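Local coordinates for protein galectin (Xenopus laevis, PDB 3WUD) that binds lactose and probably other beta-galactosides as a proto-type galectin, and probably also laminin, at residues A[7-13]-A[119-125]; A[18-24]-A[130-136]; A[46-50]-A[60-64]; A[78-82]-A[102-106]. All coordinates share one frame; numbering follows the deposited sequence. Where two conformers were deposited one is given.

Starting at the N terminus, 7-13 opens interaction 1 and 18-24 opens interaction 2; their partners, 119-125 and 130-136, come at the far end of the chain in the same order, so the two long loops cross. Interaction 1 ties an edge of the six-stranded sheet and interaction 2 an edge of the five-stranded sheet; the two touch through methionine, leucine and isoleucine side chains, and both reach the second subunit. Nested inside both loops, in series, are the galactose-binding hairpin of interaction 3 (46-50 with 60-64) and interaction 4 (78-82 with 102-106), which meets interaction 3 through I61 and F82 and bridges the sheets.

Interaction 1 of 4, residues A[7-13]-A[119-125]; sequences MVMNNFS and TITFLSM
F12, M7 and M9 meet L123 and M125 on the inner face of the six-stranded sheet of the galectin beta-sandwich, where strand 7-10 runs antiparallel to strand 120-126. F12 follows the corner at N11; with CG set between its backbone N and carbonyl carbon (chi1 64°), the ring lies against the backbone of T121 and F122. T121 CA lies over one ring face, offset toward the rim, L123 N is at the edge, and F12 CE2 stands 3.9 Å from L123 CB. At the other end the bent chain of M7 brings its CG within 3.6 Å of M125 CG, while its methyl CE meets L123 CD1.

On the outer face V8 CG1 abuts F122 CE2 at 3.6 Å. Beside it the N10 amide sends ND2 to the edge of the F122 ring, the two planes turned 71° apart.

M9 and L123 form a hydrogen-bonded pair, with M9 N to L123 O at 2.8 Å and L123 N to M9 O at 2.9 Å; of the two bonds between M7 and M125, the one from M7 N is weak. A classic bulge places T121 and F122 together opposite G38. S124 OG is taken by N36. V8, M9 and N10 also pair antiparallel with a strand of the second subunit, which extends the sheet through the dimer.

At the polar end N11 N reaches T121 O, and at this corner one water receives a weak bond from N10 ND2, donates to N11 OD1 at 3.0 Å and hydrogen-bonds T121 OG1 at 2.8 Å.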
loop_
_atom_site.group_PDB
_atom_site.type_symbol
_atom_site.label_atom_id
_atom_site.label_comp_id
_atom_site.label_asym_id
_atom_site.label_seq_id
_atom_site.Cartn_x
_atom_site.Cartn_y
_atom_site.Cartn_z
ATOM N N MET A 7 -5.902 -6.410 4.381
ATOM C CA MET A 7 -4.626 -6.168 3.848
ATOM C C MET A 7 -3.909 -5.209 4.741
ATOM O O MET A 7 -4.561 -4.370 5.390
ATOM C CB MET A 7 -4.780 -5.694 2.460
ATOM C CG MET A 7 -5.153 -4.300 2.233
ATOM S SD MET A 7 -3.762 -3.771 1.270
ATOM C CE MET A 7 -3.028 -2.593 2.423
ATOM N N VAL A 8 -2.578 -5.339 4.783
ATOM C CA VAL A 8 -1.774 -4.652 5.756
ATOM C C VAL A 8 -0.659 -3.942 4.953
ATOM O O VAL A 8 -0.184 -4.484 3.946
ATOM C CB VAL A 8 -1.095 -5.658 6.703
ATOM C CG1 VAL A 8 0.107 -5.004 7.418
ATOM C CG2 VAL A 8 -2.115 -6.181 7.696
ATOM N N MET A 9 -0.359 -2.731 5.314
ATOM C CA MET A 9 0.874 -2.049 4.815
ATOM C C MET A 9 1.666 -1.681 6.030
ATOM O O MET A 9 1.119 -1.137 7.025
ATOM C CB MET A 9 0.518 -0.789 4.037
ATOM C CG MET A 9 1.588 -0.328 3.068
ATOM S SD MET A 9 1.140 1.124 2.040
ATOM C CE MET A 9 -0.489 0.549 1.625
ATOM N N ASN A 10 2.980 -1.885 5.944
ATOM C CA ASN A 10 3.808 -1.605 7.085
ATOM C C ASN A 10 5.139 -0.969 6.639
ATOM O O ASN A 10 5.660 -1.306 5.571
ATOM C CB ASN A 10 4.073 -2.976 7.780
ATOM C CG ASN A 10 4.776 -2.855 9.154
ATOM O OD1 ASN A 10 5.734 -3.614 9.463
ATOM N ND2 ASN A 10 4.293 -1.985 9.981
ATOM N N ASN A 11 5.654 -0.095 7.501
ATOM C CA ASN A 11 6.985 0.606 7.374
ATOM C C ASN A 11 7.045 1.540 6.204
ATOM O O ASN A 11 8.080 1.712 5.578
ATOM C CB ASN A 11 8.148 -0.371 7.474
ATOM C CG ASN A 11 8.383 -0.850 8.942
ATOM O OD1 ASN A 11 7.925 -0.222 9.950
ATOM N ND2 ASN A 11 9.077 -1.982 9.065
ATOM N N PHE A 12 5.887 2.135 5.884
ATOM C CA PHE A 12 5.843 3.420 5.197
ATOM C C PHE A 12 6.040 4.467 6.326
ATOM O O PHE A 12 6.084 4.136 7.502
ATOM C CB PHE A 12 4.539 3.589 4.421
ATOM C CG PHE A 12 3.296 3.627 5.311
ATOM C CD1 PHE A 12 2.728 4.838 5.694
ATOM C CD2 PHE A 12 2.694 2.434 5.771
ATOM C CE1 PHE A 12 1.628 4.911 6.533
ATOM C CE2 PHE A 12 1.631 2.494 6.635
ATOM C CZ PHE A 12 1.084 3.749 7.018
ATOM N N SER A 13 6.164 5.740 6.004
ATOM C CA SER A 13 6.141 6.790 7.051
ATOM C C SER A 13 5.273 7.963 6.698
ATOM O O SER A 13 5.560 8.737 5.770
ATOM C CB SER A 13 7.541 7.260 7.532
ATOM O OG SER A 13 8.470 7.245 6.510
ATOM N N THR A 119 6.060 8.873 13.914
ATOM C CA THR A 119 5.501 8.680 12.565
ATOM C C THR A 119 4.429 7.571 12.576
ATOM O O THR A 119 4.555 6.606 13.364
ATOM C CB THR A 119 6.642 8.187 11.676
ATOM O OG1 THR A 119 7.738 9.091 11.845
ATOM C CG2 THR A 119 6.289 8.250 10.289
ATOM N N ILE A 120 3.431 7.718 11.711
ATOM C CA ILE A 120 2.554 6.599 11.361
ATOM C C ILE A 120 3.231 5.686 10.357
ATOM O O ILE A 120 3.590 6.099 9.238
ATOM C CB ILE A 120 1.173 7.072 10.921
ATOM C CG1 ILE A 120 0.479 7.702 12.147
ATOM C CG2 ILE A 120 0.358 5.908 10.307
ATOM C CD1 ILE A 120 -0.697 8.569 11.864
ATOM N N THR A 121 3.330 4.420 10.758
ATOM C CA THR A 121 4.018 3.419 9.963
ATOM C C THR A 121 3.198 2.163 9.627
ATOM O O THR A 121 3.727 1.267 9.020
ATOM C CB THR A 121 5.320 2.984 10.672
ATOM O OG1 THR A 121 4.972 2.341 11.920
ATOM C CG2 THR A 121 6.194 4.218 10.849
ATOM N N PHE A 122 1.947 2.112 10.041
ATOM C CA PHE A 122 1.147 0.934 9.874
ATOM C C PHE A 122 -0.278 1.267 9.418
ATOM O O PHE A 122 -0.883 2.174 9.947
ATOM C CB PHE A 122 1.070 0.143 11.191
ATOM C CG PHE A 122 0.231 -1.140 11.107
ATOM C CD1 PHE A 122 -1.098 -1.129 11.447
ATOM C CD2 PHE A 122 0.819 -2.328 10.737
ATOM C CE1 PHE A 122 -1.856 -2.282 11.443
ATOM C CE2 PHE A 122 0.069 -3.516 10.730
ATOM C CZ PHE A 122 -1.276 -3.464 11.015
ATOM N N LEU A 123 -0.764 0.480 8.500
ATOM C CA LEU A 123 -2.094 0.577 7.971
ATOM C C LEU A 123 -2.684 -0.823 7.818
ATOM O O LEU A 123 -2.043 -1.777 7.341
ATOM C CB LEU A 123 -2.035 1.232 6.611
ATOM C CG LEU A 123 -3.339 1.240 5.792
ATOM C CD1 LEU A 123 -3.945 -0.005 5.152
ATOM C CD2 LEU A 123 -4.429 1.985 6.442
ATOM N N SER A 124 -3.927 -0.992 8.212
ATOM C CA SER A 124 -4.606 -2.236 7.780
ATOM C C SER A 124 -6.057 -1.925 7.431
ATOM O O SER A 124 -6.615 -0.937 7.814
ATOM C CB SER A 124 -4.519 -3.373 8.806
ATOM O OG SER A 124 -5.204 -3.045 10.013
ATOM N N MET A 125 -6.661 -2.786 6.663
ATOM C CA MET A 125 -8.064 -2.531 6.324
ATOM C C MET A 125 -8.790 -3.845 6.121
ATOM O O MET A 125 -8.182 -4.885 5.787
ATOM C CB MET A 125 -8.155 -1.625 5.125
ATOM C CG MET A 125 -7.581 -2.250 3.877
ATOM S SD MET A 125 -7.367 -1.022 2.590
ATOM C CE MET A 125 -8.574 -1.446 1.357
HETATM O O HOH W 1 5.471 -0.401 11.649
#

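Interaction 2 of 4, residues A[18-24]-A[130-136]; sequences HCLELKG and LKAISLH
H18 bonds through the edge of its ring, offering ND1 to the carboxylate of H136: the bond to H136 O measures 2.7 Å, lies within 8° of the imidazole plane and lands on a lone pair in the carboxylate plane. The second carboxylate oxygen, OXT, is bound by C19 N at 3.0 Å, so the very end of the chain is gripped by one side chain and one backbone amide. The H136 ring has E21 CB at its edge, in plane, while C19 O and E21 OE2 approach it obliquely; the E21 carboxylate is turned only 13° from that ring, with OE2 3.7 Å from H136 NE2.

From this end strands 19-24 and 130-135 run antiparallel, with E21 and S134 joined by a bond in each direction. At the other end a classic bulge sets K131 and A132 together opposite K23: K23 O accepts from K131 N at 2.9 Å and from A132 N at 3.1 Å, both approaching from the same face of its plane. The K23 and K131 chains run side by side, their NZ atoms 5.7 Å apart, a pairing of like charges probably eased by E87, which touches both side chains.

On the inner face L20 CG meets L135 CD2 at 3.8 Å, and L22 CD1 meets I133 CG1 at 4.0 Å.

Across the sandwich L20 packs on F12 and L14, L22 on M125 and I133 on M9. Within their own sheet strand 19-26 also pairs with 86-95, to which C19 is tied by its disulfide with C91, while A132, I133 and S134 pair antiparallel with a strand of the second subunit.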
loop_
_atom_site.group_PDB
_atom_site.type_symbol
_atom_site.label_atom_id
_atom_site.label_comp_id
_atom_site.label_asym_id
_atom_site.label_seq_id
_atom_site.Cartn_x
_atom_site.Cartn_y
_atom_site.Cartn_z
ATOM N N HIS A 18 1.142 15.725 7.028
ATOM C CA HIS A 18 0.825 15.017 5.791
ATOM C C HIS A 18 -0.426 14.173 5.919
ATOM O O HIS A 18 -0.881 13.927 7.036
ATOM C CB HIS A 18 2.018 14.130 5.417
ATOM C CG HIS A 18 3.259 14.925 5.164
ATOM N ND1 HIS A 18 3.620 15.344 3.901
ATOM C CD2 HIS A 18 4.141 15.501 6.017
ATOM C CE1 HIS A 18 4.715 16.084 3.980
ATOM N NE2 HIS A 18 5.050 16.197 5.255
ATOM N N CYS A 19 -0.935 13.721 4.764
ATOM C CA CYS A 19 -2.148 12.916 4.748
ATOM C C CYS A 19 -1.945 11.707 3.860
ATOM O O CYS A 19 -1.109 11.668 2.949
ATOM C CB CYS A 19 -3.486 13.713 4.519
ATOM S SG CYS A 19 -4.267 13.992 2.883
ATOM N N LEU A 20 -2.652 10.654 4.234
ATOM C CA LEU A 20 -2.653 9.385 3.541
ATOM C C LEU A 20 -4.080 9.286 2.984
ATOM O O LEU A 20 -5.039 9.376 3.737
ATOM C CB LEU A 20 -2.328 8.269 4.526
ATOM C CG LEU A 20 -2.374 6.820 3.973
ATOM C CD1 LEU A 20 -1.762 5.799 4.904
ATOM C CD2 LEU A 20 -3.808 6.360 3.685
ATOM N N GLU A 21 -4.200 9.228 1.687
ATOM C CA GLU A 21 -5.499 9.038 1.025
ATOM C C GLU A 21 -5.685 7.621 0.638
ATOM O O GLU A 21 -4.808 7.038 0.032
ATOM C CB GLU A 21 -5.599 9.867 -0.262
ATOM C CG GLU A 21 -6.972 9.680 -0.925
ATOM C CD GLU A 21 -6.973 9.965 -2.412
ATOM O OE1 GLU A 21 -7.606 9.181 -3.191
ATOM O OE2 GLU A 21 -6.347 10.975 -2.785
ATOM N N LEU A 22 -6.837 7.038 0.985
ATOM C CA LEU A 22 -7.180 5.668 0.603
ATOM C C LEU A 22 -8.430 5.689 -0.291
ATOM O O LEU A 22 -9.389 6.371 0.028
ATOM C CB LEU A 22 -7.462 4.797 1.828
ATOM C CG LEU A 22 -7.497 3.279 1.608
ATOM C CD1 LEU A 22 -6.770 2.528 2.698
ATOM C CD2 LEU A 22 -8.932 2.731 1.475
ATOM N N LYS A 23 -8.381 4.961 -1.402
ATOM C CA LYS A 23 -9.547 4.752 -2.241
ATOM C C LYS A 23 -9.808 3.252 -2.293
ATOM O O LYS A 23 -8.898 2.468 -2.488
ATOM C CB LYS A 23 -9.306 5.338 -3.651
ATOM C CG LYS A 23 -10.534 5.306 -4.555
ATOM C CD LYS A 23 -10.254 6.012 -5.885
ATOM C CE LYS A 23 -10.420 7.506 -5.765
ATOM N NZ LYS A 23 -10.226 8.174 -7.102
ATOM N N GLY A 24 -11.067 2.825 -2.199
ATOM C CA GLY A 24 -11.365 1.415 -2.139
ATOM C C GLY A 24 -12.801 1.204 -2.603
ATOM O O GLY A 24 -13.572 2.169 -2.693
ATOM N N LEU A 130 -8.991 -2.687 -1.839
ATOM C CA LEU A 130 -8.089 -1.595 -2.175
ATOM C C LEU A 130 -8.217 -1.259 -3.646
ATOM O O LEU A 130 -8.206 -2.147 -4.524
ATOM C CB LEU A 130 -6.638 -1.997 -1.876
ATOM C CG LEU A 130 -5.536 -1.064 -2.248
ATOM C CD1 LEU A 130 -5.560 0.250 -1.488
ATOM C CD2 LEU A 130 -4.221 -1.821 -1.987
ATOM N N LYS A 131 -8.248 0.034 -3.920
ATOM C CA LYS A 131 -8.091 0.532 -5.294
ATOM C C LYS A 131 -6.772 1.313 -5.327
ATOM O O LYS A 131 -5.965 1.037 -6.184
ATOM C CB LYS A 131 -9.312 1.390 -5.713
ATOM C CG LYS A 131 -9.182 2.220 -6.999
ATOM C CD LYS A 131 -8.850 1.433 -8.240
ATOM C CE LYS A 131 -8.286 2.366 -9.330
ATOM N NZ LYS A 131 -7.387 3.480 -8.805
ATOM N N ALA A 132 -6.543 2.258 -4.419
ATOM C CA ALA A 132 -5.307 3.041 -4.427
ATOM C C ALA A 132 -5.000 3.566 -3.018
ATOM O O ALA A 132 -5.930 3.889 -2.235
ATOM C CB ALA A 132 -5.408 4.214 -5.377
ATOM N N ILE A 133 -3.703 3.722 -2.740
ATOM C CA ILE A 133 -3.239 4.522 -1.586
ATOM C C ILE A 133 -2.244 5.571 -2.057
ATOM O O ILE A 133 -1.389 5.300 -2.918
ATOM C CB ILE A 133 -2.595 3.635 -0.481
ATOM C CG1 ILE A 133 -3.697 2.768 0.142
ATOM C CG2 ILE A 133 -1.903 4.492 0.619
ATOM C CD1 ILE A 133 -3.255 1.584 0.979
ATOM N N SER A 134 -2.313 6.777 -1.490
ATOM C CA SER A 134 -1.286 7.755 -1.800
ATOM C C SER A 134 -0.933 8.633 -0.610
ATOM O O SER A 134 -1.785 8.888 0.282
ATOM C CB SER A 134 -1.681 8.591 -3.020
ATOM O OG SER A 134 -2.792 9.376 -2.708
ATOM N N LEU A 135 0.324 9.101 -0.570
ATOM C CA LEU A 135 0.785 9.947 0.525
ATOM C C LEU A 135 0.949 11.371 0.046
ATOM O O LEU A 135 1.510 11.619 -1.027
ATOM C CB LEU A 135 2.094 9.439 1.093
ATOM C CG LEU A 135 2.017 7.965 1.423
ATOM C CD1 LEU A 135 3.422 7.431 1.750
ATOM C CD2 LEU A 135 1.012 7.680 2.539
ATOM N N HIS A 136 0.426 12.312 0.810
ATOM C CA HIS A 136 0.557 13.728 0.464
ATOM C C HIS A 136 1.284 14.406 1.614
ATOM O O HIS A 136 2.520 14.308 1.723
ATOM C CB HIS A 136 -0.814 14.327 0.203
ATOM C CG HIS A 136 -1.637 13.517 -0.759
ATOM N ND1 HIS A 136 -1.493 13.623 -2.126
ATOM C CD2 HIS A 136 -2.576 12.562 -0.552
ATOM C CE1 HIS A 136 -2.328 12.791 -2.719
ATOM N NE2 HIS A 136 -2.995 12.133 -1.789
ATOM O OXT HIS A 136 0.646 14.980 2.492
#

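Interaction 3 of 4, residues A[46-50]-A[60-64]; sequences IHFNP and KIICN. With GAL (beta-D-galactopyranose), chain B.
This beta-hairpin, formed by strands 43-51 and 60-67, carries part of the galactoside pocket on one face and part of the sandwich core on the other. H47 pairs with N64, and N49 with I62, through two backbone hydrogen bonds each.

These residues point to the sugar side. H47 extends with CG anti to its backbone N (chi1 167°) and meets galactose O4 at the edge of the ring, NE2 to O4 being 2.7 Å. Behind it, ND1 is hydrogen-bonded to N36 OD1, which fixes the rotation of the imidazole. N64 ND2 gives an almost straight bond (172°) to galactose O6 at 2.9 Å, and also bonds G72 O. N49 OD1 comes within 3.2 Å of galactose O4 and accepts from R51, while its ND2 is held by F33 O.

Toward the core F48 CE1 lies 3.8 Å from I61 CG2, the two side chains crossing obliquely. C63 SG is 3.8 Å from F48 CD1, an oblique sulfur-aromatic contact, and I46 CD1 touches the same sulfur. P50 CG rests on I61 CG1, and F48 meets F92 edge-to-face.

R51, E55 and E74 complete the polar grip on the sugar, to which N64 adds by anchoring O6. Since O4 is axial in galactose and equatorial in glucose, the bond between H47 NE2 and O4, and the closeness of N49 OD1 to that oxygen, are consistent with selection for galactose.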
loop_
_atom_site.group_PDB
_atom_site.type_symbol
_atom_site.label_atom_id
_atom_site.label_comp_id
_atom_site.label_asym_id
_atom_site.label_seq_id
_atom_site.Cartn_x
_atom_site.Cartn_y
_atom_site.Cartn_z
ATOM N N ILE A 46 -5.840 5.328 15.015
ATOM C CA ILE A 46 -7.299 5.311 14.625
ATOM C C ILE A 46 -7.727 3.954 14.033
ATOM O O ILE A 46 -7.079 3.343 13.210
ATOM C CB ILE A 46 -7.722 6.512 13.720
ATOM C CG1 ILE A 46 -9.262 6.583 13.586
ATOM C CG2 ILE A 46 -7.064 6.393 12.379
ATOM C CD1 ILE A 46 -9.711 7.889 12.910
ATOM N N HIS A 47 -8.912 3.511 14.493
ATOM C CA HIS A 47 -9.706 2.471 13.932
ATOM C C HIS A 47 -10.927 3.218 13.459
ATOM O O HIS A 47 -11.667 3.786 14.289
ATOM C CB HIS A 47 -10.058 1.417 14.992
ATOM C CG HIS A 47 -11.137 0.441 14.586
ATOM N ND1 HIS A 47 -10.920 -0.606 13.722
ATOM C CD2 HIS A 47 -12.408 0.328 15.011
ATOM C CE1 HIS A 47 -12.029 -1.340 13.647
ATOM N NE2 HIS A 47 -12.914 -0.813 14.464
ATOM N N PHE A 48 -11.083 3.285 12.148
ATOM C CA PHE A 48 -12.098 4.036 11.437
ATOM C C PHE A 48 -13.075 3.034 10.843
ATOM O O PHE A 48 -12.712 2.246 9.969
ATOM C CB PHE A 48 -11.424 4.825 10.316
ATOM C CG PHE A 48 -12.368 5.565 9.437
ATOM C CD1 PHE A 48 -12.853 6.809 9.826
ATOM C CD2 PHE A 48 -12.769 5.039 8.214
ATOM C CE1 PHE A 48 -13.715 7.520 9.011
ATOM C CE2 PHE A 48 -13.667 5.729 7.381
ATOM C CZ PHE A 48 -14.152 6.963 7.819
ATOM N N ASN A 49 -14.264 2.921 11.429
ATOM C CA ASN A 49 -15.184 1.838 11.150
ATOM C C ASN A 49 -16.672 2.259 10.772
ATOM O O ASN A 49 -17.535 2.288 11.638
ATOM C CB ASN A 49 -15.214 0.945 12.404
ATOM C CG ASN A 49 -16.007 -0.353 12.244
ATOM O OD1 ASN A 49 -16.517 -0.851 13.237
ATOM N ND2 ASN A 49 -16.081 -0.913 11.055
ATOM N N PRO A 50 -16.899 2.577 9.464
ATOM C CA PRO A 50 -18.210 2.880 8.971
ATOM C C PRO A 50 -19.006 1.580 9.056
ATOM O O PRO A 50 -18.539 0.555 8.677
ATOM C CB PRO A 50 -17.954 3.317 7.512
ATOM C CG PRO A 50 -16.593 3.910 7.576
ATOM C CD PRO A 50 -15.899 2.851 8.420
ATOM N N LYS A 60 -23.507 4.713 10.843
ATOM C CA LYS A 60 -22.705 5.547 11.729
ATOM C C LYS A 60 -21.266 5.209 11.426
ATOM O O LYS A 60 -20.967 4.096 11.085
ATOM C CB LYS A 60 -22.943 5.211 13.205
ATOM C CG LYS A 60 -24.420 5.256 13.651
ATOM C CD LYS A 60 -24.867 6.680 13.753
ATOM C CE LYS A 60 -26.335 6.766 14.206
ATOM N NZ LYS A 60 -27.194 6.659 12.994
ATOM N N ILE A 61 -20.373 6.143 11.677
ATOM C CA ILE A 61 -18.982 5.847 11.716
ATOM C C ILE A 61 -18.558 5.708 13.209
ATOM O O ILE A 61 -18.688 6.685 13.996
ATOM C CB ILE A 61 -18.129 6.934 11.091
ATOM C CG1 ILE A 61 -18.542 7.187 9.629
ATOM C CG2 ILE A 61 -16.672 6.512 11.165
ATOM C CD1 ILE A 61 -17.777 8.313 9.001
ATOM N N ILE A 62 -18.008 4.546 13.553
ATOM C CA ILE A 62 -17.481 4.393 14.928
ATOM C C ILE A 62 -15.982 4.536 14.773
ATOM O O ILE A 62 -15.411 3.914 13.880
ATOM C CB ILE A 62 -17.801 3.013 15.442
ATOM C CG1 ILE A 62 -19.250 2.947 15.910
ATOM C CG2 ILE A 62 -16.905 2.644 16.636
ATOM C CD1 ILE A 62 -20.305 3.602 15.043
ATOM N N CYS A 63 -15.334 5.423 15.537
ATOM C CA CYS A 63 -13.865 5.450 15.594
ATOM C C CYS A 63 -13.403 5.083 17.001
ATOM O O CYS A 63 -14.079 5.342 18.015
ATOM C CB CYS A 63 -13.354 6.834 15.276
ATOM S SG CYS A 63 -13.677 7.286 13.523
ATOM N N ASN A 64 -12.239 4.471 17.075
ATOM C CA ASN A 64 -11.629 4.207 18.348
ATOM C C ASN A 64 -10.127 4.086 18.190
ATOM O O ASN A 64 -9.614 4.075 17.098
ATOM C CB ASN A 64 -12.176 2.878 18.901
ATOM C CG ASN A 64 -12.140 2.828 20.442
ATOM O OD1 ASN A 64 -11.435 3.537 21.076
ATOM N ND2 ASN A 64 -12.825 1.897 21.015
HETATM C C1 GAL B . -16.431 -3.344 18.643
HETATM C C2 GAL B . -16.098 -4.145 17.392
HETATM C C3 GAL B . -14.643 -4.005 16.944
HETATM C C4 GAL B . -14.285 -2.513 16.917
HETATM C C5 GAL B . -14.681 -1.862 18.251
HETATM C C6 GAL B . -14.397 -0.381 18.358
HETATM O O2 GAL B . -16.320 -5.527 17.639
HETATM O O3 GAL B . -14.461 -4.687 15.716
HETATM O O4 GAL B . -14.981 -1.862 15.844
HETATM O O5 GAL B . -16.081 -1.978 18.535
HETATM O O6 GAL B . -14.759 0.184 19.604
#

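Interaction 4 of 4, residues A[78-82]-A[102-106]; sequences NVFPF and KLSDG
V79, P81 and F82 close on L103 where the loop after strand 70-77 meets the end of strand 98-103, a corner of the galectin beta-sandwich at which its two sheets are bridged. V79 CG1 and L103 CD1 reach toward each other tip to tip at 3.8 Å; L103 CD1 also lies 3.9 Å from P81 CD, the proline ring crossing the leucine at about a right angle. The other branch of L103, CD2, touches F82 CZ at 3.9 Å. Two torsions of L103 together produce this division: chi1 (-58°) places CG anti to the carbonyl carbon, and chi2 (174°) spreads the methyls, CD1 to V79 and P81 and CD2 to F82.

Within the loop the two aromatic rings pack together. F82 CD2 sits over the centre of the F80 ring, 3.8 Å above its plane, and P81 CD lies over one face of F82, offset toward the rim. F82 also meets F33 edge-to-face and packs on F48, P50 and I61; L103 reaches F48 and I90, so both sheets contribute.

The polar part lies around the type I turn from L103 to G106, closed by G106 N to L103 O at 3.0 Å. D105 turns its carboxylate toward the proline, OD1 standing 3.6 Å from P81 CB, while OD2 accepts from Q107 N.

One water lies between loop and turn: its approach to S104 OG is short and doubtful, but it donates a firm hydrogen bond to P81 O at 3.0 Å.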
loop_
_atom_site.group_PDB
_atom_site.type_symbol
_atom_site.label_atom_id
_atom_site.label_comp_id
_atom_site.label_asym_id
_atom_site.label_seq_id
_atom_site.Cartn_x
_atom_site.Cartn_y
_atom_site.Cartn_z
ATOM N N ASN A 78 -22.357 10.700 13.143
ATOM C CA ASN A 78 -23.518 10.566 12.275
ATOM C C ASN A 78 -23.191 10.863 10.779
ATOM O O ASN A 78 -23.893 10.443 9.912
ATOM C CB ASN A 78 -24.753 11.433 12.689
ATOM C CG ASN A 78 -25.318 11.050 14.039
ATOM O OD1 ASN A 78 -24.930 10.039 14.617
ATOM N ND2 ASN A 78 -26.255 11.849 14.562
ATOM N N VAL A 79 -22.083 11.508 10.456
ATOM C CA VAL A 79 -21.805 11.705 9.027
ATOM C C VAL A 79 -21.597 10.348 8.377
ATOM O O VAL A 79 -20.967 9.469 8.965
ATOM C CB VAL A 79 -20.582 12.584 8.813
ATOM C CG1 VAL A 79 -19.330 11.898 9.248
ATOM C CG2 VAL A 79 -20.440 12.931 7.337
ATOM N N PHE A 80 -22.106 10.178 7.158
ATOM C CA PHE A 80 -22.036 8.871 6.497
ATOM C C PHE A 80 -22.254 8.968 4.998
ATOM O O PHE A 80 -23.319 8.585 4.493
ATOM C CB PHE A 80 -23.078 7.938 7.108
ATOM C CG PHE A 80 -22.776 6.471 6.932
ATOM C CD1 PHE A 80 -21.926 5.824 7.810
ATOM C CD2 PHE A 80 -23.379 5.689 5.942
ATOM C CE1 PHE A 80 -21.648 4.463 7.675
ATOM C CE2 PHE A 80 -23.053 4.345 5.760
ATOM C CZ PHE A 80 -22.172 3.715 6.658
ATOM N N PRO A 81 -21.256 9.420 4.283
ATOM C CA PRO A 81 -21.361 9.519 2.814
ATOM C C PRO A 81 -21.031 8.233 2.071
ATOM O O PRO A 81 -20.413 8.287 0.990
ATOM C CB PRO A 81 -20.262 10.496 2.503
ATOM C CG PRO A 81 -19.233 10.170 3.507
ATOM C CD PRO A 81 -19.974 9.920 4.774
ATOM N N PHE A 82 -21.305 7.083 2.651
ATOM C CA PHE A 82 -20.898 5.840 2.028
ATOM C C PHE A 82 -22.108 5.092 1.453
ATOM O O PHE A 82 -23.200 5.288 1.915
ATOM C CB PHE A 82 -20.103 4.953 3.032
ATOM C CG PHE A 82 -19.004 5.679 3.745
ATOM C CD1 PHE A 82 -17.785 5.860 3.131
ATOM C CD2 PHE A 82 -19.161 6.106 5.078
ATOM C CE1 PHE A 82 -16.799 6.545 3.774
ATOM C CE2 PHE A 82 -18.155 6.749 5.739
ATOM C CZ PHE A 82 -16.978 6.951 5.082
ATOM N N LYS A 102 -10.902 13.234 6.474
ATOM C CA LYS A 102 -11.572 14.047 5.381
ATOM C C LYS A 102 -12.272 13.100 4.427
ATOM O O LYS A 102 -11.661 12.209 3.818
ATOM C CB LYS A 102 -10.510 14.897 4.627
ATOM C CG LYS A 102 -9.533 15.643 5.472
ATOM C CD LYS A 102 -8.561 16.431 4.586
ATOM C CE LYS A 102 -7.339 16.875 5.341
ATOM N NZ LYS A 102 -6.202 17.056 4.404
ATOM N N LEU A 103 -13.586 13.289 4.279
ATOM C CA LEU A 103 -14.438 12.468 3.516
ATOM C C LEU A 103 -14.666 13.090 2.122
ATOM O O LEU A 103 -14.415 14.321 1.910
ATOM C CB LEU A 103 -15.733 12.262 4.251
ATOM C CG LEU A 103 -15.554 11.641 5.658
ATOM C CD1 LEU A 103 -16.870 11.602 6.387
ATOM C CD2 LEU A 103 -14.888 10.269 5.555
ATOM N N SER A 104 -15.144 12.231 1.228
ATOM C CA SER A 104 -15.302 12.503 -0.198
ATOM C C SER A 104 -16.283 13.612 -0.487
ATOM O O SER A 104 -16.170 14.258 -1.508
ATOM C CB SER A 104 -15.785 11.230 -0.942
ATOM O OG SER A 104 -17.041 10.714 -0.402
ATOM N N ASP A 105 -17.247 13.831 0.385
ATOM C CA ASP A 105 -18.238 14.892 0.247
ATOM C C ASP A 105 -17.846 16.194 0.959
ATOM O O ASP A 105 -18.663 17.046 1.195
ATOM C CB ASP A 105 -19.635 14.370 0.729
ATOM C CG ASP A 105 -19.703 14.175 2.247
ATOM O OD1 ASP A 105 -20.813 14.081 2.852
ATOM O OD2 ASP A 105 -18.633 14.161 2.876
ATOM N N GLY A 106 -16.574 16.335 1.345
ATOM C CA GLY A 106 -16.111 17.469 2.044
ATOM C C GLY A 106 -16.258 17.495 3.562
ATOM O O GLY A 106 -15.666 18.366 4.215
HETATM O O HOH W 2 -17.489 8.342 0.200
#